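Local coordinates for protein death domain of TUBE (Drosophila melanogaster, PDB 1D2Z) that recruits the kinase Pelle to the plasma membrane through its death domain, relaying the Toll receptor signal that sets dorsoventral polarity in the embryo, at residues K24-N29 with F120-F125; M43-C48 with V107-Q112. One frame throughout, in Å; residues are numbered along the deposited sequence.

How the contacts relate
Both contacts are helix packing inside the one helical bundle of the Tube death domain, and their centres lie about 18 Å apart on opposite sides of the centre of the chain. Contact 1 joins helix 16-27 to helix 120-130, and contact 2, nested along the chain within the loop that contact 1 closes, joins the short helix 45-49 to helix 107-116. The two meet through the successive helices 107-116 and 120-130, where Leu111 CD1 packs 3.5 Å from Ala123 O. Only contact 1 borders the bound Pelle death domain, which reaches Asn29, Ser121 and Asp124; contact 2 is interior packing that no other chain touches.

Contact 1: residues K24-N29 with F120-F125; sequences KILDEN and FSAADF
Within the death-domain bundle, helix 16-27 packs against helix 120-130, and Ile25 carries most of the contact between 24-29 and 120-125. The backbones come closest at Ile25 and Ala122, whose CA atoms are 6.0 Å apart, a spacing that the small alanine permits. The two branches of Ile25 divide the work. With CG1 beside the backbone N (chi1 -63°), CG2 is anti to that nitrogen and presses on the Ala122 backbone, 3.6 Å from Ala122 N, and also meets Ser121 CB at 3.8 Å. The other branch ends in CD1, which reaches 3.7 Å from Phe125 CG and makes an off-centre CH-pi contact, 4.2 Å from the ring centroid and 30° off the ring normal. Leu26 adds its CD2 methyl at 3.8 Å from Ala122 CB, while Leu114 of helix 107-116 touches both residues. Replacing Ile25 with an alanine would probably open a gap beside Ala122 and take from the Phe125 ring the CD1 methyl packed against it. Beside the apolar patch, Ser121 OG is hydrogen-bonded to Gly71 O of the Pelle death domain. No hydrogen bond links the two segments, so their fit depends on methyl and ring shape, while the hydroxyl of Ser121, next to it, turns to Pelle.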
ATOM      1  N   LYS B  24       0.202 -10.187   4.710  1.00 32.75           N
ATOM      2  CA  LYS B  24      -0.159 -10.483   3.324  1.00 33.83           C
ATOM      3  C   LYS B  24      -0.321  -9.212   2.494  1.00 33.77           C
ATOM      4  O   LYS B  24      -0.020  -9.190   1.297  1.00 32.50           O
ATOM      5  CB  LYS B  24      -1.424 -11.343   3.252  1.00 34.84           C
ATOM      6  CG  LYS B  24      -1.234 -12.752   3.817  1.00 40.50           C
ATOM      7  CD  LYS B  24       0.087 -13.382   3.335  1.00 41.74           C
ATOM      8  CE  LYS B  24       0.120 -13.606   1.825  1.00 40.72           C
ATOM      9  NZ  LYS B  24       1.511 -13.902   1.358  1.00 42.58           N
ATOM     10  N   ILE B  25      -0.777  -8.149   3.144  1.00 32.88           N
ATOM     11  CA  ILE B  25      -0.943  -6.865   2.477  1.00 33.08           C
ATOM     12  C   ILE B  25       0.446  -6.311   2.145  1.00 31.41           C
ATOM     13  O   ILE B  25       0.712  -5.908   1.010  1.00 33.25           O
ATOM     14  CB  ILE B  25      -1.722  -5.883   3.378  1.00 34.46           C
ATOM     15  CG1 ILE B  25      -3.129  -6.439   3.634  1.00 34.86           C
ATOM     16  CG2 ILE B  25      -1.787  -4.494   2.733  1.00 36.37           C
ATOM     17  CD1 ILE B  25      -3.975  -5.590   4.534  1.00 39.48           C
ATOM     18  N   LEU B  26       1.346  -6.354   3.124  1.00 29.72           N
ATOM     19  CA  LEU B  26       2.709  -5.860   2.944  1.00 29.31           C
ATOM     20  C   LEU B  26       3.548  -6.725   2.007  1.00 30.10           C
ATOM     21  O   LEU B  26       4.570  -6.267   1.496  1.00 28.65           O
ATOM     22  CB  LEU B  26       3.412  -5.713   4.298  1.00 26.97           C
ATOM     23  CG  LEU B  26       2.920  -4.580   5.203  1.00 28.27           C
ATOM     24  CD1 LEU B  26       3.515  -4.719   6.601  1.00 25.57           C
ATOM     25  CD2 LEU B  26       3.281  -3.232   4.588  1.00 25.84           C
ATOM     26  N   ASP B  27       3.142  -7.982   1.811  1.00 29.57           N
ATOM     27  CA  ASP B  27       3.868  -8.877   0.912  1.00 32.47           C
ATOM     28  C   ASP B  27       3.718  -8.418  -0.533  1.00 33.01           C
ATOM     29  O   ASP B  27       4.619  -8.615  -1.345  1.00 32.03           O
ATOM     30  CB  ASP B  27       3.381 -10.325   1.040  1.00 33.68           C
ATOM     31  CG  ASP B  27       3.948 -11.031   2.256  1.00 34.47           C
ATOM     32  OD1 ASP B  27       5.071 -10.687   2.683  1.00 35.48           O
ATOM     33  OD2 ASP B  27       3.273 -11.940   2.780  1.00 35.46           O
ATOM     34  N   GLU B  28       2.576  -7.814  -0.852  1.00 34.93           N
ATOM     35  CA  GLU B  28       2.330  -7.323  -2.205  1.00 37.53           C
ATOM     36  C   GLU B  28       3.322  -6.228  -2.578  1.00 36.50           C
ATOM     37  O   GLU B  28       3.576  -5.310  -1.795  1.00 36.86           O
ATOM     38  CB  GLU B  28       0.902  -6.791  -2.341  1.00 40.66           C
ATOM     39  CG  GLU B  28      -0.170  -7.865  -2.245  1.00 51.48           C
ATOM     40  CD  GLU B  28      -1.555  -7.358  -2.622  1.00 55.79           C
ATOM     41  OE1 GLU B  28      -1.667  -6.495  -3.528  1.00 59.12           O
ATOM     42  OE2 GLU B  28      -2.536  -7.841  -2.018  1.00 59.30           O
ATOM     43  N   ASN B  29       3.912  -6.364  -3.763  1.00 37.21           N
ATOM     44  CA  ASN B  29       4.882  -5.404  -4.286  1.00 37.74           C
ATOM     45  C   ASN B  29       6.076  -5.241  -3.335  1.00 38.45           C
ATOM     46  O   ASN B  29       6.754  -4.212  -3.335  1.00 38.67           O
ATOM     47  CB  ASN B  29       4.195  -4.056  -4.572  1.00 36.19           C
ATOM     48  CG  ASN B  29       3.008  -4.190  -5.535  1.00 40.52           C
ATOM     49  OD1 ASN B  29       3.149  -4.718  -6.642  1.00 40.04           O
ATOM     50  ND2 ASN B  29       1.832  -3.711  -5.113  1.00 37.46           N
ATOM     51  N   PHE B 120      -0.633   2.837   1.967  1.00 29.01           N
ATOM     52  CA  PHE B 120      -2.022   3.079   2.333  1.00 28.50           C
ATOM     53  C   PHE B 120      -2.941   1.885   2.493  1.00 28.31           C
ATOM     54  O   PHE B 120      -3.863   1.930   3.304  1.00 31.27           O
ATOM     55  CB  PHE B 120      -2.631   4.159   1.437  1.00 28.84           C
ATOM     56  CG  PHE B 120      -2.080   5.532   1.713  1.00 29.54           C
ATOM     57  CD1 PHE B 120      -2.385   6.187   2.902  1.00 29.99           C
ATOM     58  CD2 PHE B 120      -1.212   6.141   0.816  1.00 29.09           C
ATOM     59  CE1 PHE B 120      -1.825   7.435   3.198  1.00 30.97           C
ATOM     60  CE2 PHE B 120      -0.647   7.386   1.101  1.00 29.94           C
ATOM     61  CZ  PHE B 120      -0.953   8.032   2.292  1.00 29.54           C
ATOM     62  N   SER B 121      -2.694   0.810   1.754  1.00 29.51           N
ATOM     63  CA  SER B 121      -3.516  -0.390   1.887  1.00 33.15           C
ATOM     64  C   SER B 121      -3.310  -0.968   3.285  1.00 33.54           C
ATOM     65  O   SER B 121      -4.263  -1.368   3.958  1.00 30.87           O
ATOM     66  CB  SER B 121      -3.128  -1.431   0.845  1.00 35.01           C
ATOM     67  OG  SER B 121      -4.123  -1.533  -0.145  1.00 46.44           O
ATOM     68  N   ALA B 122      -2.055  -0.993   3.722  1.00 31.46           N
ATOM     69  CA  ALA B 122      -1.710  -1.499   5.043  1.00 30.45           C
ATOM     70  C   ALA B 122      -2.177  -0.518   6.109  1.00 31.30           C
ATOM     71  O   ALA B 122      -2.754  -0.921   7.125  1.00 30.19           O
ATOM     72  CB  ALA B 122      -0.200  -1.725   5.149  1.00 27.67           C
ATOM     73  N   ALA B 123      -1.938   0.771   5.867  1.00 30.63           N
ATOM     74  CA  ALA B 123      -2.331   1.815   6.806  1.00 29.56           C
ATOM     75  C   ALA B 123      -3.846   1.847   7.038  1.00 31.53           C
ATOM     76  O   ALA B 123      -4.288   1.982   8.177  1.00 27.80           O
ATOM     77  CB  ALA B 123      -1.835   3.182   6.325  1.00 30.44           C
ATOM     78  N   ASP B 124      -4.629   1.739   5.962  1.00 29.81           N
ATOM     79  CA  ASP B 124      -6.098   1.745   6.056  1.00 33.16           C
ATOM     80  C   ASP B 124      -6.577   0.537   6.857  1.00 31.99           C
ATOM     81  O   ASP B 124      -7.530   0.626   7.638  1.00 32.16           O
ATOM     82  CB  ASP B 124      -6.751   1.716   4.661  1.00 30.99           C
ATOM     83  CG  ASP B 124      -6.516   2.995   3.866  1.00 35.36           C
ATOM     84  OD1 ASP B 124      -6.007   3.985   4.436  1.00 35.88           O
ATOM     85  OD2 ASP B 124      -6.829   3.006   2.659  1.00 33.98           O
ATOM     86  N   PHE B 125      -5.911  -0.594   6.644  1.00 33.72           N
ATOM     87  CA  PHE B 125      -6.238  -1.830   7.343  1.00 34.10           C
ATOM     88  C   PHE B 125      -5.970  -1.675   8.840  1.00 33.22           C
ATOM     89  O   PHE B 125      -6.798  -2.053   9.665  1.00 32.19           O
ATOM     90  CB  PHE B 125      -5.416  -2.994   6.787  1.00 34.79           C
ATOM     91  CG  PHE B 125      -5.586  -4.277   7.559  1.00 35.85           C
ATOM     92  CD1 PHE B 125      -6.748  -5.036   7.424  1.00 38.87           C
ATOM     93  CD2 PHE B 125      -4.597  -4.713   8.433  1.00 36.09           C
ATOM     94  CE1 PHE B 125      -6.920  -6.216   8.156  1.00 39.81           C
ATOM     95  CE2 PHE B 125      -4.759  -5.888   9.165  1.00 38.44           C
ATOM     96  CZ  PHE B 125      -5.924  -6.640   9.026  1.00 37.25           C
TER

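Contact 2: residues M43-C48 with V107-Q112; sequences MDVQAC and VGVLLQ
A small apolar cluster with one hydrogen bond beside it joins 43-48 to 107-112, packing the short helix 45-49 and the loop before it onto helix 107-116 of the death-domain bundle. Val109 is the central residue, its two methyls serving different partners. CG1, anti to the backbone N (chi1 163°), meets Met43 tip to tip, 3.8 Å from Met43 CE; the bend at the end of the flexible methionine brings that methyl there. CG2 faces the short helix, 3.6 Å from Val45 O and 4.0 Å from Cys48 CB, while the Val45 side chain crosses that of Val109 at about a right angle. A branched, compact valine suits this place because its two methyls, set directly on CB, can meet the Met43 tip and the short helix at once. One turn on, Gln112 supplies the polar link: its OE1 accepts from Leu54 N, and its NE2 serves two carbonyls. Toward its own helix NE2 bonds to Gly108 O at 3.1 Å, standing above that carbonyl plane, on the face opposite Gln112 N. Across the contact, NE2 donates to Cys48 O at 2.8 Å, lying in the carbonyl plane but with a bent N-H...O angle of 135°.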
ATOM      1  N   MET B  43      13.609   5.121  18.911  1.00 47.36           N
ATOM      2  CA  MET B  43      12.390   5.880  19.148  1.00 47.31           C
ATOM      3  C   MET B  43      11.854   5.625  20.550  1.00 48.13           C
ATOM      4  O   MET B  43      12.005   4.530  21.096  1.00 47.67           O
ATOM      5  CB  MET B  43      11.281   5.468  18.176  1.00 45.13           C
ATOM      6  CG  MET B  43      11.421   5.934  16.747  1.00 43.09           C
ATOM      7  SD  MET B  43       9.944   5.448  15.832  1.00 40.04           S
ATOM      8  CE  MET B  43      10.315   3.723  15.487  1.00 38.17           C
ATOM      9  N   ASP B  44      11.234   6.650  21.128  1.00 49.08           N
ATOM     10  CA  ASP B  44      10.593   6.529  22.429  1.00 48.90           C
ATOM     11  C   ASP B  44       9.195   6.111  21.972  1.00 48.06           C
ATOM     12  O   ASP B  44       8.296   6.940  21.826  1.00 47.68           O
ATOM     13  CB  ASP B  44      10.565   7.889  23.141  1.00 49.56           C
ATOM     14  CG  ASP B  44       9.958   7.821  24.543  1.00 51.89           C
ATOM     15  OD1 ASP B  44       9.326   6.799  24.895  1.00 49.11           O
ATOM     16  OD2 ASP B  44      10.108   8.812  25.294  1.00 52.45           O
ATOM     17  N   VAL B  45       9.071   4.827  21.652  1.00 47.95           N
ATOM     18  CA  VAL B  45       7.844   4.218  21.147  1.00 47.82           C
ATOM     19  C   VAL B  45       6.532   4.680  21.763  1.00 48.80           C
ATOM     20  O   VAL B  45       5.607   5.046  21.039  1.00 48.37           O
ATOM     21  CB  VAL B  45       7.931   2.681  21.217  1.00 47.65           C
ATOM     22  CG1 VAL B  45       6.609   2.052  20.836  1.00 47.39           C
ATOM     23  CG2 VAL B  45       9.013   2.193  20.288  1.00 45.86           C
ATOM     24  N   GLN B  46       6.442   4.645  23.087  1.00 50.40           N
ATOM     25  CA  GLN B  46       5.221   5.062  23.766  1.00 51.80           C
ATOM     26  C   GLN B  46       4.893   6.528  23.494  1.00 49.69           C
ATOM     27  O   GLN B  46       3.744   6.872  23.221  1.00 50.40           O
ATOM     28  CB  GLN B  46       5.320   4.784  25.271  1.00 53.94           C
ATOM     29  CG  GLN B  46       5.281   3.290  25.629  1.00 55.98           C
ATOM     30  CD  GLN B  46       3.970   2.615  25.229  1.00 56.75           C
ATOM     31  OE1 GLN B  46       2.889   3.181  25.399  1.00 57.91           O
ATOM     32  NE2 GLN B  46       4.064   1.401  24.694  1.00 55.73           N
ATOM     33  N   ALA B  47       5.918   7.373  23.516  1.00 49.03           N
ATOM     34  CA  ALA B  47       5.747   8.798  23.260  1.00 48.44           C
ATOM     35  C   ALA B  47       5.406   9.074  21.790  1.00 47.83           C
ATOM     36  O   ALA B  47       4.741  10.059  21.480  1.00 47.53           O
ATOM     37  CB  ALA B  47       7.004   9.555  23.662  1.00 47.59           C
ATOM     38  N   CYS B  48       5.850   8.186  20.900  1.00 46.50           N
ATOM     39  CA  CYS B  48       5.607   8.321  19.464  1.00 44.41           C
ATOM     40  C   CYS B  48       4.326   7.645  18.975  1.00 43.11           C
ATOM     41  O   CYS B  48       3.934   7.831  17.822  1.00 44.48           O
ATOM     42  CB  CYS B  48       6.788   7.750  18.671  1.00 42.91           C
ATOM     43  SG  CYS B  48       8.316   8.707  18.727  1.00 43.71           S
ATOM     44  N   VAL B 107       1.278  -0.424  17.597  1.00 33.89           N
ATOM     45  CA  VAL B 107       0.335  -0.223  16.502  1.00 33.54           C
ATOM     46  C   VAL B 107       0.327   1.235  16.024  1.00 34.28           C
ATOM     47  O   VAL B 107       0.168   1.499  14.828  1.00 33.18           O
ATOM     48  CB  VAL B 107      -1.106  -0.617  16.925  1.00 36.43           C
ATOM     49  CG1 VAL B 107      -2.109  -0.238  15.838  1.00 35.08           C
ATOM     50  CG2 VAL B 107      -1.188  -2.118  17.206  1.00 37.78           C
ATOM     51  N   GLY B 108       0.482   2.167  16.965  1.00 31.78           N
ATOM     52  CA  GLY B 108       0.487   3.588  16.643  1.00 31.38           C
ATOM     53  C   GLY B 108       1.727   3.979  15.860  1.00 32.48           C
ATOM     54  O   GLY B 108       1.650   4.784  14.934  1.00 30.31           O
ATOM     55  N   VAL B 109       2.873   3.422  16.248  1.00 32.31           N
ATOM     56  CA  VAL B 109       4.128   3.683  15.559  1.00 33.42           C
ATOM     57  C   VAL B 109       4.073   3.050  14.169  1.00 32.24           C
ATOM     58  O   VAL B 109       4.506   3.655  13.192  1.00 32.73           O
ATOM     59  CB  VAL B 109       5.337   3.143  16.360  1.00 34.11           C
ATOM     60  CG1 VAL B 109       6.568   3.037  15.473  1.00 35.30           C
ATOM     61  CG2 VAL B 109       5.629   4.068  17.534  1.00 37.05           C
ATOM     62  N   LEU B 110       3.506   1.848  14.082  1.00 32.11           N
ATOM     63  CA  LEU B 110       3.380   1.157  12.799  1.00 30.58           C
ATOM     64  C   LEU B 110       2.518   1.971  11.836  1.00 29.91           C
ATOM     65  O   LEU B 110       2.914   2.214  10.698  1.00 31.79           O
ATOM     66  CB  LEU B 110       2.767  -0.232  12.985  1.00 27.04           C
ATOM     67  CG  LEU B 110       2.249  -0.926  11.716  1.00 29.49           C
ATOM     68  CD1 LEU B 110       3.413  -1.336  10.824  1.00 25.63           C
ATOM     69  CD2 LEU B 110       1.406  -2.140  12.094  1.00 27.19           C
ATOM     70  N   LEU B 111       1.356   2.416  12.312  1.00 29.96           N
ATOM     71  CA  LEU B 111       0.435   3.196  11.490  1.00 30.79           C
ATOM     72  C   LEU B 111       1.096   4.436  10.896  1.00 29.98           C
ATOM     73  O   LEU B 111       1.004   4.672   9.696  1.00 31.10           O
ATOM     74  CB  LEU B 111      -0.809   3.601  12.290  1.00 30.41           C
ATOM     75  CG  LEU B 111      -1.782   4.537  11.557  1.00 32.27           C
ATOM     76  CD1 LEU B 111      -2.294   3.859  10.300  1.00 31.86           C
ATOM     77  CD2 LEU B 111      -2.950   4.938  12.460  1.00 32.48           C
ATOM     78  N   GLN B 112       1.774   5.210  11.735  1.00 29.92           N
ATOM     79  CA  GLN B 112       2.438   6.424  11.273  1.00 31.66           C
ATOM     80  C   GLN B 112       3.580   6.143  10.296  1.00 30.52           C
ATOM     81  O   GLN B 112       3.782   6.902   9.348  1.00 29.90           O
ATOM     82  CB  GLN B 112       2.901   7.260  12.463  1.00 33.12           C
ATOM     83  CG  GLN B 112       1.736   7.893  13.198  1.00 34.75           C
ATOM     84  CD  GLN B 112       2.147   8.571  14.482  1.00 37.63           C
ATOM     85  OE1 GLN B 112       2.385   9.779  14.512  1.00 40.23           O
ATOM     86  NE2 GLN B 112       2.217   7.799  15.561  1.00 35.51           N
TER